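Local coordinates for protein (alpha-amylase/trypsin inhibitor rati) (Eleusine coracana, PDB 1B1U) that inhibits both trypsin and alpha-amylase and may protect ragi seeds against hydrolytic enzymes of their own and of outside origin, at residues C55-V60 / L105-G110; P16-R21 / C45-A50. All blocks are in the same frame, centred on the assembly; numbering follows the deposited sequence.

In the fold
From the N terminus, interaction 2 comes first: residues 16-21, leading into helix 19-29, meet 45-50 on the last part of helix 37-50, closing a loop that holds most of these two helices. Interaction 1 opens only afterwards, joining 55-60 on helix 53-64 to 105-110 in the loop beyond helix 87-93. The two loops therefore follow in series, neither enclosing nor crossing the other. They still meet in space: Arg56 reaches the backbone of Leu48 and Glu49, and Leu17 packs on Ala59. Interaction 2 holds Cys20 and Cys45, paired with Cys44 and Cys103; interaction 1 holds Cys55 and Cys57, paired with Cys6 and Cys114.

Interaction 1: residues C55-V60 / L105-G110; sequences CRCEAV and LATIHG
Extended from CG to NE (chi2 159°), the Arg56 chain carries its guanidinium out from helix 53-64 to Leu105 and Ala106, while Cys57 turns SG away from its own carbonyl carbon (chi1 -78°), toward Thr107 and His109. Arg56 is the middle residue of a Cys-X-Cys element, part of the eight-cysteine pattern of the prolamin clan to which the cereal trypsin/alpha-amylase inhibitors belong, and the contact ties this helix to the C-terminal loop. The guanidinium is gripped at its edge. NH1 donates to Ala106 O at 3.1 Å in a nearly straight bond (171°), with the oxygen lying in the guanidinium plane, and the same oxygen is 3.2 Å from Arg56 CD. NE and NH2 go instead to Leu48 O and Glu49 O, close to the C-terminal end of helix 37-50, where the positive charge would probably be favoured. Three carbonyls from two parts of the chain thus fix the rotation of the group. Leu105 covers one of its faces: the two side chains meet at about a right angle, and CD2 sits over the centre of the guanidinium, 3.7 Å from CZ. One residue on, Cys57 SG, joined to Cys114 in a disulfide, fits against Thr107, 3.5 Å from its CB. Thr107 OG1, though beside the sulfur, has its stronger polar partner in Gly111 O and accepts a weak bond from His109 N, while the backbone makes a type I turn from Thr107 to Gly110. On this turn Ile108 CG2 lies over the rim of one face of the His109 ring. At the edge of the same ring Cys57 SG is modelled 3.1 Å from His109 CE1, shorter than normal contact and so doubtful; it stands 4.1 Å from the ring centroid, close to the ring plane.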
ATOM      1  N   CYS A  55       9.383   2.068  -7.097  1.00 19.11           N
ATOM      2  CA  CYS A  55       8.826   0.862  -6.498  1.00 17.77           C
ATOM      3  C   CYS A  55       7.489   1.081  -5.803  1.00 21.94           C
ATOM      4  O   CYS A  55       6.714   0.136  -5.625  1.00 22.92           O
ATOM      5  CB  CYS A  55       9.819   0.264  -5.512  1.00 24.38           C
ATOM      6  SG  CYS A  55      11.147  -0.651  -6.351  1.00 24.57           S
ATOM      7  N   ARG A  56       7.224   2.331  -5.427  1.00 19.75           N
ATOM      8  CA  ARG A  56       5.996   2.726  -4.737  1.00 16.00           C
ATOM      9  C   ARG A  56       4.701   2.119  -5.288  1.00  6.64           C
ATOM     10  O   ARG A  56       3.963   1.490  -4.550  1.00  8.65           O
ATOM     11  CB  ARG A  56       5.887   4.269  -4.712  1.00 15.28           C
ATOM     12  CG  ARG A  56       6.407   4.905  -3.423  1.00 14.08           C
ATOM     13  CD  ARG A  56       6.791   6.392  -3.570  1.00  7.67           C
ATOM     14  NE  ARG A  56       7.740   6.768  -2.526  1.00  9.96           N
ATOM     15  CZ  ARG A  56       8.546   7.827  -2.559  1.00  6.48           C
ATOM     16  NH1 ARG A  56       8.544   8.656  -3.594  1.00  6.16           N
ATOM     17  NH2 ARG A  56       9.380   8.040  -1.552  1.00  4.80           N
ATOM     18  N   CYS A  57       4.413   2.325  -6.568  1.00 10.90           N
ATOM     19  CA  CYS A  57       3.193   1.771  -7.177  1.00 15.18           C
ATOM     20  C   CYS A  57       3.145   0.226  -7.102  1.00 18.33           C
ATOM     21  O   CYS A  57       2.070  -0.365  -6.924  1.00 19.55           O
ATOM     22  CB  CYS A  57       3.096   2.197  -8.649  1.00 16.83           C
ATOM     23  SG  CYS A  57       2.528   3.897  -8.970  1.00 15.45           S
ATOM     24  N   GLU A  58       4.304  -0.419  -7.257  1.00 13.93           N
ATOM     25  CA  GLU A  58       4.387  -1.883  -7.204  1.00 13.11           C
ATOM     26  C   GLU A  58       4.113  -2.346  -5.788  1.00  9.24           C
ATOM     27  O   GLU A  58       3.392  -3.317  -5.575  1.00 10.51           O
ATOM     28  CB  GLU A  58       5.783  -2.354  -7.658  1.00 18.52           C
ATOM     29  CG  GLU A  58       6.069  -3.864  -7.530  1.00 17.29           C
ATOM     30  CD  GLU A  58       4.983  -4.743  -8.124  1.00 12.95           C
ATOM     31  OE1 GLU A  58       4.327  -4.335  -9.100  1.00 17.48           O
ATOM     32  OE2 GLU A  58       4.786  -5.859  -7.614  1.00 26.73           O
ATOM     33  N   ALA A  59       4.696  -1.633  -4.828  1.00  9.09           N
ATOM     34  CA  ALA A  59       4.538  -1.913  -3.403  1.00  8.46           C
ATOM     35  C   ALA A  59       3.075  -1.822  -2.970  1.00  9.61           C
ATOM     36  O   ALA A  59       2.636  -2.540  -2.059  1.00 11.52           O
ATOM     37  CB  ALA A  59       5.374  -0.932  -2.587  1.00  5.61           C
ATOM     38  N   VAL A  60       2.326  -0.927  -3.607  1.00 11.99           N
ATOM     39  CA  VAL A  60       0.912  -0.757  -3.292  1.00 11.20           C
ATOM     40  C   VAL A  60       0.136  -1.939  -3.873  1.00  5.85           C
ATOM     41  O   VAL A  60      -0.715  -2.506  -3.201  1.00  3.08           O
ATOM     42  CB  VAL A  60       0.361   0.587  -3.851  1.00 10.50           C
ATOM     43  CG1 VAL A  60      -1.166   0.636  -3.739  1.00  2.00           C
ATOM     44  CG2 VAL A  60       0.959   1.742  -3.064  1.00 11.34           C
ATOM     45  N   LEU A 105       3.254  11.441  -3.128  1.00 26.37           N
ATOM     46  CA  LEU A 105       4.601  10.918  -3.383  1.00 23.32           C
ATOM     47  C   LEU A 105       4.769  10.533  -4.851  1.00 19.26           C
ATOM     48  O   LEU A 105       3.931   9.820  -5.406  1.00 23.97           O
ATOM     49  CB  LEU A 105       4.869   9.679  -2.506  1.00 22.04           C
ATOM     50  CG  LEU A 105       5.047   9.840  -0.984  1.00 22.58           C
ATOM     51  CD1 LEU A 105       4.663   8.549  -0.270  1.00 23.23           C
ATOM     52  CD2 LEU A 105       6.491  10.197  -0.666  1.00 20.48           C
ATOM     53  N   ALA A 106       5.848  11.000  -5.478  1.00 14.32           N
ATOM     54  CA  ALA A 106       6.095  10.672  -6.877  1.00 12.74           C
ATOM     55  C   ALA A 106       6.265   9.160  -7.014  1.00  8.07           C
ATOM     56  O   ALA A 106       6.598   8.461  -6.059  1.00  7.06           O
ATOM     57  CB  ALA A 106       7.326  11.403  -7.394  1.00  6.43           C
ATOM     58  N   THR A 107       6.029   8.656  -8.210  1.00 14.13           N
ATOM     59  CA  THR A 107       6.113   7.224  -8.453  1.00 12.67           C
ATOM     60  C   THR A 107       6.879   6.939  -9.740  1.00 16.01           C
ATOM     61  O   THR A 107       7.608   7.802 -10.238  1.00 13.57           O
ATOM     62  CB  THR A 107       4.703   6.643  -8.575  1.00  5.48           C
ATOM     63  OG1 THR A 107       4.031   7.256  -9.683  1.00  6.86           O
ATOM     64  CG2 THR A 107       3.918   6.913  -7.326  1.00 12.08           C
ATOM     65  N   ILE A 108       6.709   5.723 -10.267  1.00 19.95           N
ATOM     66  CA  ILE A 108       7.361   5.310 -11.507  1.00 12.89           C
ATOM     67  C   ILE A 108       6.912   6.235 -12.630  1.00 10.01           C
ATOM     68  O   ILE A 108       7.726   6.662 -13.445  1.00 18.51           O
ATOM     69  CB  ILE A 108       7.014   3.816 -11.881  1.00 11.89           C
ATOM     70  CG1 ILE A 108       7.760   3.384 -13.148  1.00 13.27           C
ATOM     71  CG2 ILE A 108       5.530   3.655 -12.134  1.00  9.60           C
ATOM     72  CD1 ILE A 108       8.552   2.081 -12.990  1.00 15.24           C
ATOM     73  N   HIS A 109       5.620   6.556 -12.653  1.00 10.72           N
ATOM     74  CA  HIS A 109       5.041   7.414 -13.689  1.00 10.87           C
ATOM     75  C   HIS A 109       5.510   8.864 -13.628  1.00 12.66           C
ATOM     76  O   HIS A 109       5.290   9.635 -14.567  1.00 12.20           O
ATOM     77  CB  HIS A 109       3.509   7.387 -13.619  1.00 11.74           C
ATOM     78  CG  HIS A 109       2.931   6.045 -13.291  1.00 11.30           C
ATOM     79  ND1 HIS A 109       2.924   5.531 -12.013  1.00 11.31           N
ATOM     80  CD2 HIS A 109       2.304   5.129 -14.068  1.00 10.78           C
ATOM     81  CE1 HIS A 109       2.316   4.357 -12.016  1.00  9.07           C
ATOM     82  NE2 HIS A 109       1.930   4.092 -13.249  1.00  2.42           N
ATOM     83  N   GLY A 110       6.138   9.237 -12.518  1.00 16.69           N
ATOM     84  CA  GLY A 110       6.643  10.592 -12.377  1.00 22.26           C
ATOM     85  C   GLY A 110       5.807  11.572 -11.573  1.00 21.55           C
ATOM     86  O   GLY A 110       6.106  12.761 -11.579  1.00 19.54           O
TER

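Interaction 2: residues P16-R21 / C45-A50; sequences PLDSCR and CRQLEA
Gln47 reaches from helix 37-50 across to Asp18 and Ser19 with CG anti to its carbonyl carbon and the chain fully extended beyond (chi2 -175°), which delivers the amide to the backbone around the N-terminal end of helix 19-29. The contact joins the turn leading into that helix to helix 37-50, within the disulfide-linked helical core of this inhibitor family, beside the adjacent Cys44 and Cys45, which pair with Cys20 and Cys103. Both ends of the amide are used. OE1 accepts from Ser19 N at 3.2 Å, the donor tilted 26° from the carbonyl plane, and also lies 3.4 Å from Ser19 CB. NE2 gives a bent bond of 2.8 Å to Asp18 OD1, which it meets from above the carboxylate plane; the two side chains cross at about a right angle. Beside the polar pair Leu17, its chi1 of -29° well off a staggered value, sends CD2 to within 3.9 Å of Gln47 CB and rests it 3.7 Å from Leu48 N. Leu48 CD2 meets that same methyl at 3.9 Å, and Leu17 continues to Ala59 and Val60 of helix 53-64. An alanine in place of Gln47 would probably leave Ser19 N and Asp18 OD1 without this shared partner and let the Asp18 side chain turn more freely. Because one amide offers an acceptor and a donor together, it can bind a backbone N-H and one carboxylate oxygen at once, though the second bond is bent, next to the Leu17-Leu48 contact.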
ATOM      1  N   PRO A  16       5.507  -5.232   2.603  1.00 22.09           N
ATOM      2  CA  PRO A  16       5.478  -3.779   2.432  1.00 20.13           C
ATOM      3  C   PRO A  16       4.191  -3.138   2.909  1.00 22.82           C
ATOM      4  O   PRO A  16       3.120  -3.756   2.902  1.00 24.01           O
ATOM      5  CB  PRO A  16       5.678  -3.587   0.929  1.00 19.43           C
ATOM      6  CG  PRO A  16       5.219  -4.867   0.330  1.00 21.97           C
ATOM      7  CD  PRO A  16       5.665  -5.912   1.305  1.00 19.48           C
ATOM      8  N   LEU A  17       4.314  -1.885   3.333  1.00 17.86           N
ATOM      9  CA  LEU A  17       3.178  -1.112   3.795  1.00 13.12           C
ATOM     10  C   LEU A  17       2.259  -1.907   4.712  1.00  9.83           C
ATOM     11  O   LEU A  17       1.048  -1.890   4.544  1.00 13.18           O
ATOM     12  CB  LEU A  17       2.408  -0.588   2.575  1.00  7.54           C
ATOM     13  CG  LEU A  17       3.311  -0.362   1.354  1.00  2.63           C
ATOM     14  CD1 LEU A  17       2.483  -0.017   0.149  1.00  2.00           C
ATOM     15  CD2 LEU A  17       4.298   0.758   1.650  1.00  4.50           C
ATOM     16  N   ASP A  18       2.828  -2.603   5.686  1.00  7.99           N
ATOM     17  CA  ASP A  18       2.000  -3.373   6.600  1.00 11.27           C
ATOM     18  C   ASP A  18       1.103  -2.431   7.386  1.00 14.99           C
ATOM     19  O   ASP A  18      -0.045  -2.756   7.688  1.00 16.14           O
ATOM     20  CB  ASP A  18       2.864  -4.170   7.575  1.00 15.91           C
ATOM     21  CG  ASP A  18       4.177  -3.490   7.875  1.00 20.01           C
ATOM     22  OD1 ASP A  18       4.816  -3.008   6.918  1.00 20.48           O
ATOM     23  OD2 ASP A  18       4.569  -3.436   9.061  1.00 23.46           O
ATOM     24  N   SER A  19       1.652  -1.265   7.714  1.00 18.70           N
ATOM     25  CA  SER A  19       0.958  -0.229   8.471  1.00 16.41           C
ATOM     26  C   SER A  19      -0.128   0.441   7.662  1.00 14.00           C
ATOM     27  O   SER A  19      -0.962   1.163   8.202  1.00 18.50           O
ATOM     28  CB  SER A  19       1.952   0.830   8.938  1.00 15.41           C
ATOM     29  OG  SER A  19       2.551   0.430  10.156  1.00 19.14           O
ATOM     30  N   CYS A  20      -0.103   0.214   6.360  1.00 14.18           N
ATOM     31  CA  CYS A  20      -1.095   0.780   5.472  1.00 13.15           C
ATOM     32  C   CYS A  20      -2.348  -0.097   5.399  1.00 12.47           C
ATOM     33  O   CYS A  20      -3.361   0.308   4.843  1.00 11.65           O
ATOM     34  CB  CYS A  20      -0.499   0.943   4.079  1.00 14.59           C
ATOM     35  SG  CYS A  20       0.736   2.271   3.951  1.00 25.40           S
ATOM     36  N   ARG A  21      -2.277  -1.299   5.963  1.00 13.89           N
ATOM     37  CA  ARG A  21      -3.412  -2.220   5.934  1.00 16.10           C
ATOM     38  C   ARG A  21      -4.517  -1.741   6.855  1.00 16.35           C
ATOM     39  O   ARG A  21      -5.698  -1.722   6.492  1.00 14.65           O
ATOM     40  CB  ARG A  21      -2.984  -3.631   6.362  1.00 17.21           C
ATOM     41  CG  ARG A  21      -4.075  -4.692   6.178  1.00 13.21           C
ATOM     42  CD  ARG A  21      -4.869  -4.926   7.457  1.00 10.81           C
ATOM     43  NE  ARG A  21      -6.098  -5.690   7.232  1.00 11.36           N
ATOM     44  CZ  ARG A  21      -6.972  -5.441   6.260  1.00  8.81           C
ATOM     45  NH1 ARG A  21      -6.768  -4.442   5.412  1.00  6.24           N
ATOM     46  NH2 ARG A  21      -8.045  -6.208   6.120  1.00 10.60           N
ATOM     47  N   CYS A  45       2.149   6.208   5.338  1.00 24.06           N
ATOM     48  CA  CYS A  45       2.840   7.044   4.346  1.00 24.50           C
ATOM     49  C   CYS A  45       4.356   7.046   4.555  1.00 23.28           C
ATOM     50  O   CYS A  45       5.122   7.310   3.621  1.00 18.91           O
ATOM     51  CB  CYS A  45       2.337   8.496   4.409  1.00 26.95           C
ATOM     52  SG  CYS A  45       0.640   8.814   3.812  1.00 32.90           S
ATOM     53  N   ARG A  46       4.777   6.768   5.789  1.00 24.01           N
ATOM     54  CA  ARG A  46       6.198   6.728   6.156  1.00 22.94           C
ATOM     55  C   ARG A  46       6.867   5.575   5.436  1.00 19.77           C
ATOM     56  O   ARG A  46       8.011   5.674   5.013  1.00 22.61           O
ATOM     57  CB  ARG A  46       6.351   6.519   7.665  1.00 21.84           C
ATOM     58  CG  ARG A  46       7.660   7.011   8.245  1.00 25.08           C
ATOM     59  CD  ARG A  46       7.518   7.270   9.742  1.00 32.06           C
ATOM     60  NE  ARG A  46       7.197   8.670  10.039  1.00 31.51           N
ATOM     61  CZ  ARG A  46       6.703   9.095  11.198  1.00 31.89           C
ATOM     62  NH1 ARG A  46       6.466   8.230  12.179  1.00 34.75           N
ATOM     63  NH2 ARG A  46       6.453  10.389  11.384  1.00 29.94           N
ATOM     64  N   GLN A  47       6.131   4.478   5.307  1.00 20.99           N
ATOM     65  CA  GLN A  47       6.628   3.288   4.646  1.00 15.44           C
ATOM     66  C   GLN A  47       6.682   3.460   3.130  1.00 17.48           C
ATOM     67  O   GLN A  47       7.636   3.028   2.484  1.00 21.21           O
ATOM     68  CB  GLN A  47       5.754   2.102   5.034  1.00 15.41           C
ATOM     69  CG  GLN A  47       5.965   1.660   6.481  1.00 11.56           C
ATOM     70  CD  GLN A  47       5.182   0.418   6.815  1.00 17.75           C
ATOM     71  OE1 GLN A  47       4.069   0.229   6.320  1.00 27.62           O
ATOM     72  NE2 GLN A  47       5.754  -0.449   7.654  1.00 15.01           N
ATOM     73  N   LEU A  48       5.669   4.108   2.568  1.00 13.82           N
ATOM     74  CA  LEU A  48       5.607   4.348   1.129  1.00 15.37           C
ATOM     75  C   LEU A  48       6.699   5.310   0.665  1.00 17.70           C
ATOM     76  O   LEU A  48       7.072   5.325  -0.508  1.00 20.89           O
ATOM     77  CB  LEU A  48       4.238   4.930   0.760  1.00 14.62           C
ATOM     78  CG  LEU A  48       3.402   4.264  -0.331  1.00 16.43           C
ATOM     79  CD1 LEU A  48       2.728   5.341  -1.154  1.00 15.47           C
ATOM     80  CD2 LEU A  48       4.273   3.372  -1.205  1.00 12.72           C
ATOM     81  N   GLU A  49       7.187   6.123   1.593  1.00 24.06           N
ATOM     82  CA  GLU A  49       8.226   7.116   1.325  1.00 24.95           C
ATOM     83  C   GLU A  49       9.588   6.442   1.282  1.00 21.57           C
ATOM     84  O   GLU A  49      10.392   6.681   0.382  1.00 21.45           O
ATOM     85  CB  GLU A  49       8.223   8.176   2.436  1.00 32.54           C
ATOM     86  CG  GLU A  49       8.183   9.622   1.956  1.00 37.69           C
ATOM     87  CD  GLU A  49       7.453  10.541   2.927  1.00 43.86           C
ATOM     88  OE1 GLU A  49       7.937  10.725   4.066  1.00 46.19           O
ATOM     89  OE2 GLU A  49       6.391  11.082   2.550  1.00 48.76           O
ATOM     90  N   ALA A  50       9.830   5.613   2.290  1.00 20.84           N
ATOM     91  CA  ALA A  50      11.074   4.868   2.432  1.00 24.34           C
ATOM     92  C   ALA A  50      11.408   4.214   1.101  1.00 22.47           C
ATOM     93  O   ALA A  50      12.546   4.261   0.629  1.00 24.01           O
ATOM     94  CB  ALA A  50      10.914   3.805   3.520  1.00 22.09           C
TER